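PDB 1OXT: glucose import ATP-binding protein GlcV from Sulfolobus solfataricus, which hydrolyses ATP to power glucose uptake, serving as the energy-coupling subunit of the GlcSTUV ABC transporter. Local coordinates for residues G43-M48 and L163-F168; V256-L261 and I315-S320. All coordinates share one frame; numbering follows the deposited sequence.

How the contacts relate
The two contacts lie in different parts of the chain and do not touch: their centres are 42 Å apart and their nearest atoms about 30 Å. Contact 1 is in the ABC-ATPase domain, where it brings the start of helix 44-52 against the end of strand 161-165 and gathers residues inferred to bind ATP, namely Gly43 to Thr46 and Glu166, whose side chain is about 5 Å from that of Gln89. Contact 2 is in the all-beta C-terminal region, away from those residues. In sequence they follow in series, contact 1 closing before contact 2 begins: polar and apolar contacts at the ATP site in the first, a hairpin turn against residues 315-320 in the second.

Contact 1: residues G43-M48 and L163-F168; sequences GKTTFM and LLDEPF
The Asp165 carboxylate meets Thr45 at one oxygen: OG1 of Thr45 donates to Asp165 OD1 at 2.9 Å, on the syn lone pair, the side of OD2. Met48 also borders that carboxylate, its CG 4.0 Å from Asp165 OD1. The Glu166 carboxylate meets Lys44 at OE2, where NZ of Lys44 makes a long salt bridge of 3.5 Å, weak as a hydrogen bond, while Glu166 OE1 accepts from the backbone N of His199. With CG anti to the backbone N (chi1 -173°), Asp165 projects its acid from the strand toward the first turn of the helix. Beside the polar pair, the bent Met48 chain slides past Leu163 in the opposite direction, with Met48 SD in van der Waals contact with Leu163 CB at 3.6 Å. Without the carboxylate, as with an alanine here, the Thr45 hydroxyl would probably lose this acceptor and Met48 CG its neighbour on that side. Helix 44-48 and strand 163-165 run nearly antiparallel, at 160°, with axes 9.6 Å apart. This joins the P-loop (Walker A), with Gly43 as helix N-cap, to the Walker B strand, which ends at Asp165 with Glu166 directly after it, the nucleotide site of ABC ATPases.

Contact 2: residues V256-L261 and I315-S320; sequences VVIGSL and ITPLDS
Two groups grip OG of Ser260: the backbone N of Leu318 donates to it at 2.7 Å, bent to 143° at the hydrogen, and the hydroxyl is also hydrogen-bonded to the carbonyl O of Lys298 on strand 293-307. Ser260 and Leu318 pair a second time, as the backbone N of Ser260 donates to Leu318 O at 3.1 Å. A chi1 of 63°, which sets OG between the residue's own backbone N and carbonyl carbon, turns the Ser260 hydroxyl to Leu318 N. Beside it, CA of Gly259 makes a CA-H...O contact of 3.4 Å with that same Leu318 O. A side chain on Gly259 would run into Leu318 O and the CB of Ser320, and its positive phi also favours glycine. The apolar half is built around Pro317: the Leu261 and Pro317 side chains cross at about a right angle, Leu261 CD2 3.6 Å from Pro317 CG, and Ile258 CG2 is 4.2 Å from Pro317 CG. Pro317 CB also lies against the Ile258 carbonyl, 3.3 Å from Ile258 O. Leu261 also touches Val296 and Ile324, which ties the turn to the neighbouring sheet. The Ile258-Leu261 turn is type II', the tight two-residue loop of a beta hairpin, here joining strands 256-258 and 261-263 and docked on residues 315-320, which lead out of strand 310-317 in the all-beta C-terminal part of GlcV.

Contact 1: residues G43-M48 and L163-F168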
loop_
_atom_site.group_PDB
_atom_site.type_symbol
_atom_site.label_atom_id
_atom_site.label_comp_id
_atom_site.label_asym_id
_atom_site.label_seq_id
_atom_site.Cartn_x
_atom_site.Cartn_y
_atom_site.Cartn_z
ATOM N N GLY A 43 3.696 12.293 0.534
ATOM C CA GLY A 43 2.944 13.070 -0.443
ATOM C C GLY A 43 1.712 12.357 -1.010
ATOM O O GLY A 43 1.180 12.759 -2.054
ATOM N N LYS A 44 1.249 11.319 -0.311
ATOM C CA LYS A 44 0.136 10.471 -0.764
ATOM C C LYS A 44 -1.194 11.201 -0.892
ATOM O O LYS A 44 -1.896 11.074 -1.889
ATOM C CB LYS A 44 -0.078 9.291 0.197
ATOM C CG LYS A 44 0.993 8.205 0.175
ATOM C CD LYS A 44 0.605 7.047 1.116
ATOM C CE LYS A 44 1.090 7.246 2.561
ATOM N NZ LYS A 44 0.315 8.250 3.322
ATOM N N THR A 45 -1.571 11.924 0.147
ATOM C CA THR A 45 -2.839 12.630 0.121
ATOM C C THR A 45 -2.795 13.755 -0.923
ATOM O O THR A 45 -3.796 14.036 -1.585
ATOM C CB THR A 45 -3.219 13.134 1.539
ATOM O OG1 THR A 45 -3.789 12.050 2.290
ATOM C CG2 THR A 45 -4.382 14.127 1.488
ATOM N N THR A 46 -1.627 14.370 -1.090
ATOM C CA THR A 46 -1.459 15.417 -2.097
ATOM C C THR A 46 -1.738 14.847 -3.482
ATOM O O THR A 46 -2.525 15.403 -4.237
ATOM C CB THR A 46 -0.054 16.037 -2.012
ATOM O OG1 THR A 46 0.024 16.821 -0.814
ATOM C CG2 THR A 46 0.153 17.065 -3.119
ATOM N N PHE A 47 -1.105 13.723 -3.796
ATOM C CA PHE A 47 -1.323 13.036 -5.066
ATOM C C PHE A 47 -2.807 12.738 -5.265
ATOM O O PHE A 47 -3.376 13.099 -6.286
ATOM C CB PHE A 47 -0.524 11.741 -5.094
ATOM C CG PHE A 47 -0.634 10.979 -6.381
ATOM C CD1 PHE A 47 0.009 11.426 -7.520
ATOM C CD2 PHE A 47 -1.374 9.809 -6.450
ATOM C CE1 PHE A 47 -0.089 10.728 -8.704
ATOM C CE2 PHE A 47 -1.454 9.097 -7.644
ATOM C CZ PHE A 47 -0.825 9.567 -8.764
ATOM N N MET A 48 -3.431 12.108 -4.271
ATOM C CA MET A 48 -4.847 11.763 -4.344
ATOM C C MET A 48 -5.727 12.989 -4.601
ATOM O O MET A 48 -6.667 12.938 -5.400
ATOM C CB MET A 48 -5.288 11.061 -3.053
ATOM C CG MET A 48 -6.786 10.803 -2.973
ATOM S SD MET A 48 -7.368 9.652 -4.248
ATOM C CE MET A 48 -7.296 8.096 -3.334
ATOM N N LEU A 163 -11.738 6.316 -5.932
ATOM C CA LEU A 163 -10.566 6.835 -5.232
ATOM C C LEU A 163 -10.653 6.518 -3.746
ATOM O O LEU A 163 -11.623 6.893 -3.081
ATOM C CB LEU A 163 -10.486 8.355 -5.434
ATOM C CG LEU A 163 -9.493 8.935 -6.450
ATOM C CD1 LEU A 163 -9.295 8.067 -7.676
ATOM C CD2 LEU A 163 -9.871 10.364 -6.847
ATOM N N LEU A 164 -9.637 5.838 -3.221
ATOM C CA LEU A 164 -9.646 5.458 -1.809
ATOM C C LEU A 164 -8.428 6.011 -1.084
ATOM O O LEU A 164 -7.315 5.682 -1.417
ATOM C CB LEU A 164 -9.685 3.930 -1.657
ATOM C CG LEU A 164 -10.875 3.218 -2.312
ATOM C CD1 LEU A 164 -10.823 1.714 -2.087
ATOM C CD2 LEU A 164 -12.165 3.774 -1.759
ATOM N N ASP A 165 -8.644 6.854 -0.085
ATOM C CA ASP A 165 -7.513 7.399 0.645
ATOM C C ASP A 165 -7.453 6.809 2.056
ATOM O O ASP A 165 -8.234 7.181 2.916
ATOM C CB ASP A 165 -7.565 8.933 0.694
ATOM C CG ASP A 165 -6.298 9.525 1.299
ATOM O OD1 ASP A 165 -5.938 10.673 0.985
ATOM O OD2 ASP A 165 -5.585 8.887 2.098
ATOM N N GLU A 166 -6.525 5.880 2.275
ATOM C CA GLU A 166 -6.374 5.227 3.573
ATOM C C GLU A 166 -7.720 4.883 4.174
ATOM O O GLU A 166 -8.005 5.231 5.317
ATOM C CB GLU A 166 -5.580 6.103 4.545
ATOM C CG GLU A 166 -4.302 6.659 3.949
ATOM C CD GLU A 166 -3.100 6.460 4.852
ATOM O OE1 GLU A 166 -2.783 5.295 5.188
ATOM O OE2 GLU A 166 -2.466 7.471 5.214
ATOM N N PRO A 167 -8.536 4.174 3.403
ATOM C CA PRO A 167 -9.904 3.828 3.797
ATOM C C PRO A 167 -9.976 2.782 4.910
ATOM O O PRO A 167 -11.033 2.616 5.502
ATOM C CB PRO A 167 -10.457 3.201 2.515
ATOM C CG PRO A 167 -9.251 2.568 1.922
ATOM C CD PRO A 167 -8.200 3.631 2.077
ATOM N N PHE A 168 -8.883 2.083 5.192
ATOM C CA PHE A 168 -8.927 1.004 6.182
ATOM C C PHE A 168 -8.134 1.326 7.450
ATOM O O PHE A 168 -7.741 0.433 8.203
ATOM C CB PHE A 168 -8.480 -0.308 5.529
ATOM C CG PHE A 168 -8.976 -0.457 4.117
ATOM C CD1 PHE A 168 -8.178 -0.086 3.051
ATOM C CD2 PHE A 168 -10.261 -0.905 3.859
ATOM C CE1 PHE A 168 -8.640 -0.194 1.752
ATOM C CE2 PHE A 168 -10.725 -1.021 2.552
ATOM C CZ PHE A 168 -9.911 -0.666 1.506
#

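Contact 2: residues V256-L261 and I315-S320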
loop_
_atom_site.group_PDB
_atom_site.type_symbol
_atom_site.label_atom_id
_atom_site.label_comp_id
_atom_site.label_asym_id
_atom_site.label_seq_id
_atom_site.Cartn_x
_atom_site.Cartn_y
_atom_site.Cartn_z
ATOM N N VAL A 256 29.437 -11.242 0.580
ATOM C CA VAL A 256 29.439 -10.218 1.619
ATOM C C VAL A 256 29.709 -10.845 2.981
ATOM O O VAL A 256 28.953 -11.691 3.445
ATOM C CB VAL A 256 28.092 -9.459 1.664
ATOM C CG1 VAL A 256 28.058 -8.472 2.825
ATOM C CG2 VAL A 256 27.843 -8.745 0.353
ATOM N N VAL A 257 30.780 -10.412 3.627
ATOM C CA VAL A 257 31.165 -10.987 4.910
ATOM C C VAL A 257 30.707 -10.157 6.101
ATOM O O VAL A 257 30.960 -8.963 6.177
ATOM C CB VAL A 257 32.692 -11.186 4.993
ATOM C CG1 VAL A 257 33.089 -11.769 6.345
ATOM C CG2 VAL A 257 33.174 -12.074 3.854
ATOM N N ILE A 258 30.025 -10.812 7.031
ATOM C CA ILE A 258 29.547 -10.169 8.242
ATOM C C ILE A 258 29.875 -11.101 9.393
ATOM O O ILE A 258 29.132 -12.037 9.679
ATOM C CB ILE A 258 28.025 -9.936 8.154
ATOM C CG1 ILE A 258 27.677 -9.209 6.853
ATOM C CG2 ILE A 258 27.536 -9.171 9.373
ATOM C CD1 ILE A 258 26.200 -8.887 6.685
ATOM N N GLY A 259 31.002 -10.864 10.047
ATOM C CA GLY A 259 31.433 -11.762 11.094
ATOM C C GLY A 259 31.562 -13.158 10.509
ATOM O O GLY A 259 32.143 -13.338 9.438
ATOM N N SER A 260 30.998 -14.142 11.199
ATOM C CA SER A 260 31.065 -15.531 10.761
ATOM C C SER A 260 30.125 -15.846 9.591
ATOM O O SER A 260 30.118 -16.969 9.086
ATOM C CB SER A 260 30.710 -16.443 11.929
ATOM O OG SER A 260 29.365 -16.202 12.326
ATOM N N LEU A 261 29.333 -14.866 9.163
ATOM C CA LEU A 261 28.365 -15.088 8.083
ATOM C C LEU A 261 28.867 -14.596 6.726
ATOM O O LEU A 261 29.463 -13.526 6.626
ATOM C CB LEU A 261 27.026 -14.418 8.410
ATOM C CG LEU A 261 25.878 -15.221 9.024
ATOM C CD1 LEU A 261 26.346 -16.180 10.096
ATOM C CD2 LEU A 261 24.812 -14.273 9.563
ATOM N N ILE A 315 19.436 -13.708 16.322
ATOM C CA ILE A 315 20.816 -14.180 16.378
ATOM C C ILE A 315 21.774 -13.109 15.866
ATOM O O ILE A 315 21.363 -12.139 15.224
ATOM C CB ILE A 315 20.991 -15.497 15.556
ATOM C CG1 ILE A 315 20.811 -15.268 14.051
ATOM C CG2 ILE A 315 19.995 -16.555 16.001
ATOM C CD1 ILE A 315 22.024 -14.691 13.340
ATOM N N THR A 316 23.050 -13.271 16.186
ATOM C CA THR A 316 24.074 -12.488 15.589
ATOM C C THR A 316 25.080 -13.462 15.070
ATOM O O THR A 316 25.114 -14.624 15.454
ATOM C CB THR A 316 24.704 -11.615 16.675
ATOM O OG1 THR A 316 25.357 -12.456 17.628
ATOM C CG2 THR A 316 23.621 -10.804 17.393
ATOM N N PRO A 317 25.881 -13.064 14.089
ATOM C CA PRO A 317 26.973 -13.914 13.601
ATOM C C PRO A 317 28.041 -13.945 14.670
ATOM O O PRO A 317 28.034 -13.066 15.532
ATOM C CB PRO A 317 27.501 -13.148 12.385
ATOM C CG PRO A 317 26.410 -12.151 12.037
ATOM C CD PRO A 317 25.769 -11.802 13.338
ATOM N N LEU A 318 28.925 -14.936 14.645
ATOM C CA LEU A 318 30.021 -14.937 15.595
ATOM C C LEU A 318 30.830 -13.685 15.309
ATOM O O LEU A 318 30.850 -13.205 14.171
ATOM C CB LEU A 318 30.893 -16.186 15.452
ATOM C CG LEU A 318 30.202 -17.529 15.696
ATOM C CD1 LEU A 318 31.236 -18.622 15.977
ATOM C CD2 LEU A 318 29.206 -17.419 16.842
ATOM N N ASP A 319 31.491 -13.171 16.345
ATOM C CA ASP A 319 32.269 -11.933 16.283
ATOM C C ASP A 319 31.635 -10.860 15.392
ATOM O O ASP A 319 32.221 -10.397 14.411
ATOM C CB ASP A 319 33.753 -12.187 15.958
ATOM C CG ASP A 319 34.015 -12.408 14.481
ATOM O OD1 ASP A 319 33.613 -13.467 13.953
ATOM O OD2 ASP A 319 34.648 -11.588 13.776
ATOM N N SER A 320 30.416 -10.481 15.761
ATOM C CA SER A 320 29.678 -9.428 15.083
ATOM C C SER A 320 28.502 -9.029 15.959
ATOM O O SER A 320 28.031 -9.819 16.773
ATOM C CB SER A 320 29.185 -9.896 13.713
ATOM O OG SER A 320 28.366 -8.907 13.108
#